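Local coordinates for protein putative NAD(P)H nitroreductase MhqN (Bacillus subtilis, PDB 3BEM) that probably acts as an FMN-dependent NAD(P)H nitroreductase, a homodimer that may contribute to the degradation of aromatic compounds, at residues F16-V20 with L156-A160; Q67-E71 with V83-V89; A76-K82 with C166-D172; A151-M155 with M190-I194. The protein carries 3 engineered substitutions. All blocks are in the same frame, centred on the assembly; numbering follows the deposited sequence.

In the fold
Contacts 1 and 4 both use helix 136-161. Contact 4 lays residues 151-155 of that helix on strand 186-195, near the centre of the chain, while contact 1 sets its last turns, 156-160, against helix 12-22 farther out. Both are buried, apolar and without hydrogen bonds between their segments. Contacts 2 and 3 are polar by comparison. In contact 2, which is partly buried, a lysine gathers main-chain carbonyls; in contact 3, buried around FMN, side chains and backbone amides grip the flavin. Strands 88-95, 186-195 and 164-168 are neighbours in one antiparallel sheet, so contacts 2, 4 and 3 are linked through neighbouring strands. Contacts 1, 3 and 4 meet the second subunit at several residues, contact 2 through V69.

Contact 1 of 4, residues F16-V20 with L156-A160; sequences FTHLV and LSAAA. Engineered in segment 156-160: A159 (natural residue Lys), A160 (natural residue Glu).
The helical bond from A160 N to L156 O, 2.9 Å long, is flanked by the two methyl groups of L19. L19 CD1 comes within 3.5 Å of A160 N, while L19 CD2 stands 4.0 Å from L156 O. The isobutyl fork therefore presses on the backbone of helix 136-161 as well as on its side chains. It is brought there by an extended first step, CG lying anti to the L19 backbone N (chi1 -176°). L19 CD1 also touches two engineered alanines, with A159 CB 3.9 Å from it and A160 CB at 4.0 Å; the natural protein has lysine and glutamate at these places. One turn back, L156 spreads its methyls over the other end of the patch. Its CD2 meets L19 CD2 at 4.3 Å and lies beside V20 CG2, and its CD1 reaches the edge of the F16 ring near CZ, almost in the ring plane. V20 CG2 lies over one face of that ring, offset toward its rim. F16 and L156 also pack against the second subunit. With the segment axes 10.5 Å apart and 98° between their directions, this is a nearly perpendicular helix-helix packing, close to the FMN-binding R23 in the nitroreductase homodimer.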
loop_
_atom_site.group_PDB
_atom_site.type_symbol
_atom_site.label_atom_id
_atom_site.label_comp_id
_atom_site.label_asym_id
_atom_site.label_seq_id
_atom_site.Cartn_x
_atom_site.Cartn_y
_atom_site.Cartn_z
ATOM N N PHE B 16 -17.806 2.839 3.039
ATOM C CA PHE B 16 -16.431 2.388 2.980
ATOM C C PHE B 16 -16.185 1.338 4.071
ATOM O O PHE B 16 -15.477 0.336 3.859
ATOM C CB PHE B 16 -15.445 3.555 3.052
ATOM C CG PHE B 16 -14.025 3.143 2.847
ATOM C CD1 PHE B 16 -13.598 2.543 1.643
ATOM C CD2 PHE B 16 -13.104 3.258 3.888
ATOM C CE1 PHE B 16 -12.309 2.108 1.466
ATOM C CE2 PHE B 16 -11.758 2.805 3.698
ATOM C CZ PHE B 16 -11.367 2.255 2.494
ATOM N N THR B 17 -16.797 1.567 5.241
ATOM C CA THR B 17 -16.640 0.636 6.384
ATOM C C THR B 17 -17.164 -0.738 6.009
ATOM O O THR B 17 -16.521 -1.763 6.267
ATOM C CB THR B 17 -17.385 1.190 7.609
ATOM O OG1 THR B 17 -16.707 2.374 8.014
ATOM C CG2 THR B 17 -17.430 0.203 8.751
ATOM N N HIS B 18 -18.312 -0.762 5.351
ATOM C CA HIS B 18 -18.837 -2.037 4.860
ATOM C C HIS B 18 -17.892 -2.723 3.854
ATOM O O HIS B 18 -17.627 -3.919 3.936
ATOM C CB HIS B 18 -20.200 -1.818 4.229
ATOM C CG HIS B 18 -20.847 -3.086 3.806
ATOM N ND1 HIS B 18 -21.286 -4.028 4.706
ATOM C CD2 HIS B 18 -21.090 -3.597 2.580
ATOM C CE1 HIS B 18 -21.792 -5.054 4.051
ATOM N NE2 HIS B 18 -21.690 -4.815 2.757
ATOM N N LEU B 19 -17.369 -1.955 2.899
ATOM C CA LEU B 19 -16.440 -2.501 1.905
ATOM C C LEU B 19 -15.261 -3.156 2.624
ATOM O O LEU B 19 -14.861 -4.287 2.292
ATOM C CB LEU B 19 -15.942 -1.381 0.947
ATOM C CG LEU B 19 -15.039 -1.855 -0.197
ATOM C CD1 LEU B 19 -15.771 -2.726 -1.212
ATOM C CD2 LEU B 19 -14.435 -0.635 -0.881
ATOM N N VAL B 20 -14.648 -2.410 3.563
ATOM C CA VAL B 20 -13.479 -2.904 4.294
ATOM C C VAL B 20 -13.797 -4.151 5.152
ATOM O O VAL B 20 -13.035 -5.112 5.222
ATOM C CB VAL B 20 -12.887 -1.770 5.160
ATOM C CG1 VAL B 20 -11.792 -2.266 6.080
ATOM C CG2 VAL B 20 -12.376 -0.616 4.231
ATOM N N LEU B 156 -9.008 -3.159 -3.036
ATOM C CA LEU B 156 -10.267 -2.495 -2.681
ATOM C C LEU B 156 -11.161 -2.275 -3.913
ATOM O O LEU B 156 -12.380 -2.439 -3.811
ATOM C CB LEU B 156 -10.027 -1.206 -1.942
ATOM C CG LEU B 156 -9.505 -1.457 -0.497
ATOM C CD1 LEU B 156 -8.867 -0.137 -0.028
ATOM C CD2 LEU B 156 -10.598 -2.024 0.454
ATOM N N SER B 157 -10.545 -1.987 -5.065
ATOM C CA SER B 157 -11.305 -1.912 -6.330
ATOM C C SER B 157 -11.969 -3.254 -6.669
ATOM O O SER B 157 -13.127 -3.333 -7.028
ATOM C CB SER B 157 -10.385 -1.473 -7.473
ATOM O OG SER B 157 -9.797 -0.191 -7.220
ATOM N N ALA B 158 -11.197 -4.334 -6.554
ATOM C CA ALA B 158 -11.712 -5.669 -6.778
ATOM C C ALA B 158 -12.874 -6.002 -5.879
ATOM O O ALA B 158 -13.911 -6.476 -6.314
ATOM C CB ALA B 158 -10.585 -6.682 -6.651
ATOM N N ALA B 159 -12.733 -5.648 -4.615
ATOM C CA ALA B 159 -13.770 -5.874 -3.618
ATOM C C ALA B 159 -15.029 -5.101 -3.953
ATOM O O ALA B 159 -16.140 -5.630 -3.884
ATOM C CB ALA B 159 -13.265 -5.478 -2.214
ATOM N N ALA B 160 -14.846 -3.861 -4.377
ATOM C CA ALA B 160 -15.951 -3.030 -4.758
ATOM C C ALA B 160 -16.674 -3.588 -5.972
ATOM O O ALA B 160 -17.921 -3.387 -6.138
ATOM C CB ALA B 160 -15.522 -1.618 -5.002
#

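Contact 2 of 4, residues Q67-E71 with V83-V89; sequences QDVKE and VVSSSAV. With PGO (S-1,2-propanediol), chain H.
The flat carboxamide of Q67 turns its NE2 to V84 O, which lies close to the amide plane at 2.9 Å and in a nearly straight bond (169° at the hydrogen). V84 CG1 stands 3.5 Å from Q67 NE2, its side chain running roughly at right angles to that of Q67. The other end of the amide, OE1, accepts a bond of 2.8 Å from K70 NZ, so the group is held at both ends and fixed in its rotation. K70 NZ is itself gripped by two peptide carbonyls besides: V83 O at 2.9 Å, approached in the carbonyl plane, and S86 O at 2.8 Å, approached from above its plane. S86 OG, bonded to V83 O at 2.9 Å, makes that oxygen a double acceptor. The lysine chain folds to get there, bent at chi3 (82°) and chi4 (-73°), and K70 CG rests 3.8 Å from V89 CG2, where the two side chains cross obliquely. Its ammonium charge sits where helix 82-85 ends, a place likely to suit a positive group. A methionine in its place would probably leave V83 O and S86 O without their charged donor and Q67 OE1 without a mate, the amide being freer to turn. S87 O accepts a hydrogen bond from a propanediol, probably from the crystallisation liquor, which is also bonded to I35 O. S87 and A88 both face I194, a classic beta bulge at the start of strand 88-95.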
loop_
_atom_site.group_PDB
_atom_site.type_symbol
_atom_site.label_atom_id
_atom_site.label_comp_id
_atom_site.label_asym_id
_atom_site.label_seq_id
_atom_site.Cartn_x
_atom_site.Cartn_y
_atom_site.Cartn_z
ATOM N N GLN B 67 -4.487 -20.170 -18.480
ATOM C CA GLN B 67 -4.473 -21.215 -17.492
ATOM C C GLN B 67 -3.185 -22.053 -17.536
ATOM O O GLN B 67 -2.685 -22.516 -16.515
ATOM C CB GLN B 67 -5.727 -22.070 -17.611
ATOM C CG GLN B 67 -5.905 -23.032 -16.496
ATOM C CD GLN B 67 -6.019 -22.387 -15.112
ATOM O OE1 GLN B 67 -6.266 -21.200 -14.961
ATOM N NE2 GLN B 67 -5.870 -23.213 -14.103
ATOM N N ASP B 68 -2.607 -22.233 -18.717
ATOM C CA ASP B 68 -1.371 -22.998 -18.785
ATOM C C ASP B 68 -0.255 -22.267 -18.037
ATOM O O ASP B 68 0.555 -22.877 -17.331
ATOM C CB ASP B 68 -0.961 -23.211 -20.237
ATOM C CG ASP B 68 0.300 -24.059 -20.372
ATOM O OD1 ASP B 68 0.290 -25.204 -19.887
ATOM O OD2 ASP B 68 1.278 -23.573 -20.961
ATOM N N VAL B 69 -0.198 -20.957 -18.212
ATOM C CA VAL B 69 0.804 -20.148 -17.514
ATOM C C VAL B 69 0.572 -20.177 -15.994
ATOM O O VAL B 69 1.502 -20.292 -15.224
ATOM C CB VAL B 69 0.878 -18.709 -18.012
ATOM C CG1 VAL B 69 1.954 -17.962 -17.271
ATOM C CG2 VAL B 69 1.183 -18.662 -19.527
ATOM N N LYS B 70 -0.685 -20.118 -15.578
ATOM C CA LYS B 70 -0.995 -20.194 -14.138
ATOM C C LYS B 70 -0.555 -21.522 -13.543
ATOM O O LYS B 70 0.021 -21.561 -12.453
ATOM C CB LYS B 70 -2.504 -19.940 -13.908
ATOM C CG LYS B 70 -2.915 -18.491 -14.163
ATOM C CD LYS B 70 -4.389 -18.271 -14.554
ATOM C CE LYS B 70 -5.347 -18.224 -13.379
ATOM N NZ LYS B 70 -5.609 -19.582 -12.726
ATOM N N GLU B 71 -0.840 -22.614 -14.251
ATOM C CA GLU B 71 -0.358 -23.926 -13.846
ATOM C C GLU B 71 1.150 -23.884 -13.664
ATOM O O GLU B 71 1.664 -24.368 -12.644
ATOM C CB GLU B 71 -0.737 -25.012 -14.856
ATOM C CG GLU B 71 -2.236 -25.381 -14.884
ATOM C CD GLU B 71 -2.660 -26.194 -16.158
ATOM O OE1 GLU B 71 -1.795 -26.608 -16.988
ATOM O OE2 GLU B 71 -3.885 -26.402 -16.340
ATOM N N VAL B 83 -3.052 -20.244 -7.124
ATOM C CA VAL B 83 -2.606 -19.702 -8.407
ATOM C C VAL B 83 -3.350 -20.392 -9.567
ATOM O O VAL B 83 -3.716 -19.737 -10.553
ATOM C CB VAL B 83 -1.065 -19.793 -8.583
ATOM C CG1 VAL B 83 -0.655 -19.642 -10.023
ATOM C CG2 VAL B 83 -0.367 -18.732 -7.752
ATOM N N VAL B 84 -3.581 -21.698 -9.431
ATOM C CA VAL B 84 -4.304 -22.494 -10.459
ATOM C C VAL B 84 -5.816 -22.246 -10.457
ATOM O O VAL B 84 -6.414 -22.039 -11.518
ATOM C CB VAL B 84 -3.949 -24.000 -10.281
ATOM C CG1 VAL B 84 -4.760 -24.922 -11.227
ATOM C CG2 VAL B 84 -2.439 -24.171 -10.477
ATOM N N SER B 85 -6.429 -22.258 -9.274
ATOM C CA SER B 85 -7.894 -22.141 -9.159
ATOM C C SER B 85 -8.393 -20.710 -9.391
ATOM O O SER B 85 -9.540 -20.509 -9.717
ATOM C CB SER B 85 -8.378 -22.607 -7.806
ATOM O OG SER B 85 -7.732 -21.876 -6.770
ATOM N N SER B 86 -7.535 -19.718 -9.141
ATOM C CA SER B 86 -7.887 -18.320 -9.388
ATOM C C SER B 86 -8.386 -18.016 -10.785
ATOM O O SER B 86 -8.074 -18.726 -11.753
ATOM C CB SER B 86 -6.680 -17.405 -9.140
ATOM O OG SER B 86 -5.613 -17.650 -10.041
ATOM N N SER B 87 -9.175 -16.964 -10.898
ATOM C CA SER B 87 -9.572 -16.471 -12.218
ATOM C C SER B 87 -8.438 -15.793 -12.970
ATOM O O SER B 87 -8.369 -15.898 -14.188
ATOM C CB SER B 87 -10.770 -15.545 -12.101
ATOM O OG SER B 87 -11.817 -16.226 -11.439
ATOM N N ALA B 88 -7.549 -15.120 -12.240
ATOM C CA ALA B 88 -6.360 -14.511 -12.803
ATOM C C ALA B 88 -5.310 -14.404 -11.699
ATOM O O ALA B 88 -5.638 -14.397 -10.496
ATOM C CB ALA B 88 -6.655 -13.138 -13.404
ATOM N N VAL B 89 -4.045 -14.368 -12.105
ATOM C CA VAL B 89 -2.914 -14.136 -11.200
ATOM C C VAL B 89 -2.214 -12.856 -11.660
ATOM O O VAL B 89 -1.888 -12.760 -12.843
ATOM C CB VAL B 89 -1.881 -15.291 -11.169
ATOM C CG1 VAL B 89 -0.819 -14.919 -10.079
ATOM C CG2 VAL B 89 -2.507 -16.640 -10.846
HETATM C C1 PGO H . -10.392 -16.806 -16.907
HETATM C C2 PGO H . -9.575 -16.066 -17.964
HETATM C C3 PGO H . -8.995 -17.039 -19.008
HETATM O O1 PGO H . -10.629 -16.040 -15.719
HETATM O O2 PGO H . -10.402 -15.053 -18.587
#

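Contact 3 of 4, residues A76-K82 with C166-D172; sequences AANGQYK and CPMIGFD. With FMN (flavin mononucleotide), chain G.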
loop_
_atom_site.group_PDB
_atom_site.type_symbol
_atom_site.label_atom_id
_atom_site.label_comp_id
_atom_site.label_asym_id
_atom_site.label_seq_id
_atom_site.Cartn_x
_atom_site.Cartn_y
_atom_site.Cartn_z
ATOM N N ALA B 76 6.479 -21.988 -8.769
ATOM C CA ALA B 76 7.170 -20.738 -8.431
ATOM C C ALA B 76 6.525 -20.052 -7.211
ATOM O O ALA B 76 7.210 -19.381 -6.433
ATOM C CB ALA B 76 7.183 -19.789 -9.626
ATOM N N ALA B 77 5.226 -20.271 -7.055
ATOM C CA ALA B 77 4.445 -19.718 -5.934
ATOM C C ALA B 77 4.396 -20.643 -4.743
ATOM O O ALA B 77 3.363 -20.794 -4.094
ATOM C CB ALA B 77 3.021 -19.356 -6.404
ATOM N N ASN B 78 5.517 -21.304 -4.460
ATOM C CA ASN B 78 5.670 -22.149 -3.301
ATOM C C ASN B 78 4.613 -23.253 -3.264
ATOM O O ASN B 78 4.183 -23.675 -2.223
ATOM C CB ASN B 78 5.712 -21.319 -2.022
ATOM C CG ASN B 78 6.972 -20.417 -1.927
ATOM O OD1 ASN B 78 7.791 -20.315 -2.853
ATOM N ND2 ASN B 78 7.097 -19.738 -0.806
ATOM N N GLY B 79 4.225 -23.737 -4.433
ATOM C CA GLY B 79 3.213 -24.751 -4.518
ATOM C C GLY B 79 1.771 -24.387 -4.199
ATOM O O GLY B 79 0.936 -25.257 -4.077
ATOM N N GLN B 80 1.456 -23.105 -4.099
ATOM C CA GLN B 80 0.125 -22.687 -3.695
ATOM C C GLN B 80 -0.891 -22.874 -4.818
ATOM O O GLN B 80 -0.871 -22.211 -5.860
ATOM C CB GLN B 80 0.153 -21.248 -3.228
ATOM C CG GLN B 80 1.022 -21.033 -1.992
ATOM C CD GLN B 80 0.890 -19.617 -1.478
ATOM O OE1 GLN B 80 -0.166 -19.243 -0.968
ATOM N NE2 GLN B 80 1.940 -18.800 -1.669
ATOM N N TYR B 81 -1.824 -23.778 -4.554
ATOM C CA TYR B 81 -2.814 -24.153 -5.542
ATOM C C TYR B 81 -3.753 -23.039 -5.951
ATOM O O TYR B 81 -4.270 -23.036 -7.083
ATOM C CB TYR B 81 -3.635 -25.297 -4.991
ATOM C CG TYR B 81 -4.677 -25.762 -5.965
ATOM C CD1 TYR B 81 -4.314 -26.453 -7.102
ATOM C CD2 TYR B 81 -6.033 -25.507 -5.734
ATOM C CE1 TYR B 81 -5.276 -26.864 -8.024
ATOM C CE2 TYR B 81 -6.986 -25.901 -6.646
ATOM C CZ TYR B 81 -6.596 -26.579 -7.782
ATOM O OH TYR B 81 -7.564 -27.010 -8.662
ATOM N N LYS B 82 -3.942 -22.051 -5.084
ATOM C CA LYS B 82 -4.790 -20.909 -5.465
ATOM C C LYS B 82 -4.333 -20.166 -6.749
ATOM O O LYS B 82 -5.157 -19.543 -7.402
ATOM C CB LYS B 82 -5.016 -19.964 -4.257
ATOM C CG LYS B 82 -3.824 -19.196 -3.849
ATOM C CD LYS B 82 -4.116 -18.322 -2.559
ATOM C CE LYS B 82 -3.975 -19.095 -1.321
ATOM N NZ LYS B 82 -4.483 -18.254 -0.252
ATOM N N CYS B 166 -6.389 -12.455 -2.989
ATOM C CA CYS B 166 -5.425 -12.847 -1.949
ATOM C C CYS B 166 -4.095 -12.248 -2.348
ATOM O O CYS B 166 -3.565 -12.614 -3.381
ATOM C CB CYS B 166 -5.345 -14.343 -1.806
ATOM S SG CYS B 166 -4.358 -14.727 -0.321
ATOM N N PRO B 167 -3.543 -11.328 -1.557
ATOM C CA PRO B 167 -2.182 -10.843 -1.752
ATOM C C PRO B 167 -1.243 -11.928 -1.306
ATOM O O PRO B 167 -1.563 -12.681 -0.371
ATOM C CB PRO B 167 -2.101 -9.644 -0.852
ATOM C CG PRO B 167 -3.048 -9.951 0.243
ATOM C CD PRO B 167 -4.149 -10.797 -0.316
HETATM N N MSE B 168 -0.109 -12.048 -1.964
HETATM C CA MSE B 168 0.828 -13.154 -1.779
HETATM C C MSE B 168 2.287 -12.677 -1.883
HETATM O O MSE B 168 2.648 -11.919 -2.776
HETATM C CB MSE B 168 0.557 -14.274 -2.815
HETATM C CG MSE B 168 -0.890 -14.735 -2.811
HETATM SE SE MSE B 168 -1.258 -15.787 -4.398
HETATM C CE MSE B 168 -0.187 -17.381 -3.945
ATOM N N ILE B 169 3.089 -13.168 -0.961
ATOM C CA ILE B 169 4.538 -12.996 -1.015
ATOM C C ILE B 169 5.240 -14.346 -1.011
ATOM O O ILE B 169 6.463 -14.423 -1.159
ATOM C CB ILE B 169 5.037 -12.120 0.149
ATOM C CG1 ILE B 169 6.439 -11.556 -0.120
ATOM C CG2 ILE B 169 4.979 -12.896 1.497
ATOM C CD1 ILE B 169 6.554 -10.709 -1.308
ATOM N N GLY B 170 4.471 -15.419 -0.863
ATOM C CA GLY B 170 4.975 -16.771 -0.903
ATOM C C GLY B 170 5.320 -17.299 -2.274
ATOM O O GLY B 170 4.680 -18.174 -2.765
ATOM N N PHE B 171 6.310 -16.697 -2.910
ATOM C CA PHE B 171 6.773 -17.062 -4.257
ATOM C C PHE B 171 8.242 -16.779 -4.422
ATOM O O PHE B 171 8.807 -15.950 -3.702
ATOM C CB PHE B 171 5.948 -16.360 -5.348
ATOM C CG PHE B 171 6.105 -14.879 -5.384
ATOM C CD1 PHE B 171 7.144 -14.291 -6.081
ATOM C CD2 PHE B 171 5.191 -14.055 -4.715
ATOM C CE1 PHE B 171 7.291 -12.902 -6.103
ATOM C CE2 PHE B 171 5.342 -12.660 -4.727
ATOM C CZ PHE B 171 6.402 -12.086 -5.422
ATOM N N ASP B 172 8.844 -17.469 -5.401
ATOM C CA ASP B 172 10.245 -17.279 -5.773
ATOM C C ASP B 172 10.281 -16.216 -6.878
ATOM O O ASP B 172 9.909 -16.475 -8.018
ATOM C CB ASP B 172 10.790 -18.633 -6.262
ATOM C CG ASP B 172 12.241 -18.589 -6.719
ATOM O OD1 ASP B 172 12.786 -17.531 -7.099
ATOM O OD2 ASP B 172 12.830 -19.683 -6.737
HETATM N N1 FMN G . -1.848 -15.514 1.854
HETATM C C2 FMN G . -1.502 -16.720 1.297
HETATM O O2 FMN G . -2.340 -17.628 1.357
HETATM N N3 FMN G . -0.287 -16.899 0.688
HETATM C C4 FMN G . 0.673 -15.899 0.657
HETATM O O4 FMN G . 1.700 -16.095 -0.025
HETATM C C4A FMN G . 0.321 -14.673 1.218
HETATM N N5 FMN G . 1.248 -13.628 1.232
HETATM C C5A FMN G . 0.825 -12.397 1.698
HETATM C C6 FMN G . 1.719 -11.317 1.590
HETATM C C7 FMN G . 1.319 -10.051 2.030
HETATM C C7M FMN G . 2.182 -8.864 1.613
HETATM C C8 FMN G . 0.066 -9.846 2.591
HETATM C C8M FMN G . -0.498 -8.431 2.681
HETATM C C9 FMN G . -0.807 -10.922 2.752
HETATM C C9A FMN G . -0.445 -12.183 2.276
HETATM N N10 FMN G . -1.330 -13.276 2.382
HETATM C C10 FMN G . -0.941 -14.479 1.808
HETATM C "C1'" FMN G . -2.614 -13.107 3.117
HETATM C "C2'" FMN G . -2.497 -12.941 4.635
HETATM O "O2'" FMN G . -2.312 -14.224 5.214
HETATM C "C3'" FMN G . -3.788 -12.306 5.128
HETATM O "O3'" FMN G . -3.869 -10.977 4.543
HETATM C "C4'" FMN G . -3.944 -12.287 6.650
HETATM O "O4'" FMN G . -3.977 -13.636 7.151
HETATM C "C5'" FMN G . -5.250 -11.539 7.034
HETATM O "O5'" FMN G . -6.429 -12.129 6.438
HETATM P P FMN G . -7.615 -11.126 6.031
HETATM O O1P FMN G . -8.062 -10.442 7.283
HETATM O O2P FMN G . -6.899 -10.255 5.063
HETATM O O3P FMN G . -8.699 -11.979 5.421
#
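Backbone meets backbone where D172 N donates to A76 O, a short 2.7 Å bond that is nearly straight (167°); a type I' turn from A77 to Q80 follows on one side, while G170 centres an inverse gamma turn on the other. From the end of the type I' turn, Q80 extends its chain and offers both ends of its amide to the flavin: OE1 accepts from FMN N3 at 2.9 Å, and NE2 gives to FMN O4 at 3.2 Å. NE2 also makes a weak bond to G170 O. Nearly equidistant from Q80 CD, OE1 and NE2, the methyl CE of selenomethionine M168 comes within 3.4 Å of NE2. Replacing Q80 by a leucine would probably leave FMN N3 without its acceptor and the pyrimidine end of the flavin less firmly held. The K82 chain, with CG between N and the carbonyl carbon (chi1 71°) and a bend at chi3, brings NZ to FMN O2, to which it donates at 2.8 Å, as it does to A26 O. Main-chain amides add to the grip: I169 N bonds to FMN N5 at 2.9 Å, and G170 N to FMN O4 at 3.0 Å. Residues of the second subunit, among them P51, line the pocket too, and this hold on the isoalloxazine edge, with a backbone N-H at N5, is the FMN site of the nitroreductase fold.

Contact 4 of 4, residues A151-M155 with M190-I194; sequences AMMFM and MMITI
I192 drives its CD1 methyl into a hollow on helix 136-161 whose walls are A151, F154 and M155. The fit is even on all three sides: A151 CB lies 4.0 Å from I192 CD1, F154 CD2 is 4.1 Å from it, and M155 CG 4.2 Å. Residues i, i+3 and i+4 of the helix thus frame one bump of the strand. The I192 branch points into this hollow because CG1 is anti to the carbonyl carbon (chi1 -56°) and the chain then runs straight on to CD1. Beside it, the selenomethionine M190 curls its end round, bent at chi3, and lays CE on A151 CB at 3.8 Å, with SE almost as near. At the far end the F154 ring is the bump, lying between I192 and I194 of the strand: its CD2 side meets I192, and F154 CZ reaches I194 CD1 at 4.0 Å. The ring is carried across by a first torsion that sets CG anti to its backbone N (180°). Strand and helix segments run almost parallel (4°), and the alternation of the strand turns M190, I192 and I194 to the helix, while M191 and T193 face the other side, against F171 and M168. Every touching group is apolar and buried, which implies that, between these segments, dispersion and exclusion of water do the holding, with no directional bond.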
loop_
_atom_site.group_PDB
_atom_site.type_symbol
_atom_site.label_atom_id
_atom_site.label_comp_id
_atom_site.label_asym_id
_atom_site.label_seq_id
_atom_site.Cartn_x
_atom_site.Cartn_y
_atom_site.Cartn_z
ATOM N N ALA B 151 -1.181 -1.684 -4.971
ATOM C CA ALA B 151 -1.776 -3.002 -4.756
ATOM C C ALA B 151 -2.968 -2.926 -3.815
ATOM O O ALA B 151 -3.952 -3.640 -3.981
ATOM C CB ALA B 151 -0.709 -3.946 -4.227
HETATM N N MSE B 152 -2.884 -2.117 -2.757
HETATM C CA MSE B 152 -4.003 -1.986 -1.841
HETATM C C MSE B 152 -5.215 -1.384 -2.542
HETATM O O MSE B 152 -6.356 -1.809 -2.349
HETATM C CB MSE B 152 -3.608 -1.159 -0.633
HETATM C CG MSE B 152 -4.654 -1.025 0.420
HETATM SE SE MSE B 152 -4.869 -2.642 1.519
HETATM C CE MSE B 152 -6.449 -3.433 0.733
HETATM N N MSE B 153 -4.953 -0.375 -3.379
HETATM C CA MSE B 153 -5.992 0.210 -4.202
HETATM C C MSE B 153 -6.597 -0.839 -5.143
HETATM O O MSE B 153 -7.827 -0.903 -5.308
HETATM C CB MSE B 153 -5.469 1.436 -4.984
HETATM C CG MSE B 153 -6.493 2.014 -5.910
HETATM SE SE MSE B 153 -7.798 2.999 -4.985
HETATM C CE MSE B 153 -6.790 4.755 -4.763
ATOM N N PHE B 154 -5.756 -1.670 -5.744
ATOM C CA PHE B 154 -6.293 -2.765 -6.599
ATOM C C PHE B 154 -7.264 -3.670 -5.822
ATOM O O PHE B 154 -8.355 -3.975 -6.290
ATOM C CB PHE B 154 -5.193 -3.616 -7.233
ATOM C CG PHE B 154 -5.766 -4.728 -8.102
ATOM C CD1 PHE B 154 -6.264 -4.449 -9.369
ATOM C CD2 PHE B 154 -6.001 -5.988 -7.569
ATOM C CE1 PHE B 154 -6.880 -5.428 -10.104
ATOM C CE2 PHE B 154 -6.631 -6.964 -8.307
ATOM C CZ PHE B 154 -7.066 -6.672 -9.584
HETATM N N MSE B 155 -6.835 -4.130 -4.663
HETATM C CA MSE B 155 -7.634 -5.056 -3.873
HETATM C C MSE B 155 -8.990 -4.439 -3.456
HETATM O O MSE B 155 -9.988 -5.133 -3.464
HETATM C CB MSE B 155 -6.798 -5.630 -2.711
HETATM C CG MSE B 155 -5.718 -6.503 -3.211
HETATM SE SE MSE B 155 -4.883 -7.361 -1.654
HETATM C CE MSE B 155 -3.586 -5.950 -1.226
HETATM N N MSE B 190 4.691 -8.047 -5.282
HETATM C CA MSE B 190 3.727 -9.003 -4.762
HETATM C C MSE B 190 3.005 -9.684 -5.880
HETATM O O MSE B 190 3.096 -9.272 -7.022
HETATM C CB MSE B 190 2.733 -8.370 -3.758
HETATM C CG MSE B 190 1.677 -7.529 -4.142
HETATM SE SE MSE B 190 0.674 -7.075 -2.403
HETATM C CE MSE B 190 1.903 -5.654 -2.095
HETATM N N MSE B 191 2.344 -10.758 -5.502
HETATM C CA MSE B 191 1.439 -11.481 -6.368
HETATM C C MSE B 191 0.027 -11.287 -5.783
HETATM O O MSE B 191 -0.150 -11.235 -4.578
HETATM C CB MSE B 191 1.871 -12.944 -6.399
HETATM C CG MSE B 191 1.025 -13.845 -7.205
HETATM SE SE MSE B 191 1.784 -15.695 -7.043
HETATM C CE MSE B 191 3.445 -15.251 -7.880
ATOM N N ILE B 192 -0.977 -11.152 -6.637
ATOM C CA ILE B 192 -2.359 -11.095 -6.187
ATOM C C ILE B 192 -3.163 -12.040 -7.024
ATOM O O ILE B 192 -3.210 -11.873 -8.253
ATOM C CB ILE B 192 -2.968 -9.686 -6.316
ATOM C CG1 ILE B 192 -2.102 -8.657 -5.533
ATOM C CG2 ILE B 192 -4.417 -9.676 -5.803
ATOM C CD1 ILE B 192 -2.504 -7.186 -5.782
ATOM N N THR B 193 -3.816 -12.987 -6.371
ATOM C CA THR B 193 -4.818 -13.800 -7.056
ATOM C C THR B 193 -6.158 -13.131 -6.937
ATOM O O THR B 193 -6.471 -12.499 -5.920
ATOM C CB THR B 193 -4.884 -15.242 -6.542
ATOM O OG1 THR B 193 -4.825 -15.279 -5.123
ATOM C CG2 THR B 193 -3.771 -16.059 -7.118
ATOM N N ILE B 194 -6.997 -13.307 -7.967
ATOM C CA ILE B 194 -8.345 -12.765 -7.978
ATOM C C ILE B 194 -9.304 -13.854 -8.457
ATOM O O ILE B 194 -8.960 -14.678 -9.305
ATOM C CB ILE B 194 -8.426 -11.475 -8.851
ATOM C CG1 ILE B 194 -9.813 -10.858 -8.735
ATOM C CG2 ILE B 194 -8.054 -11.785 -10.346
ATOM C CD1 ILE B 194 -9.893 -9.472 -9.322
#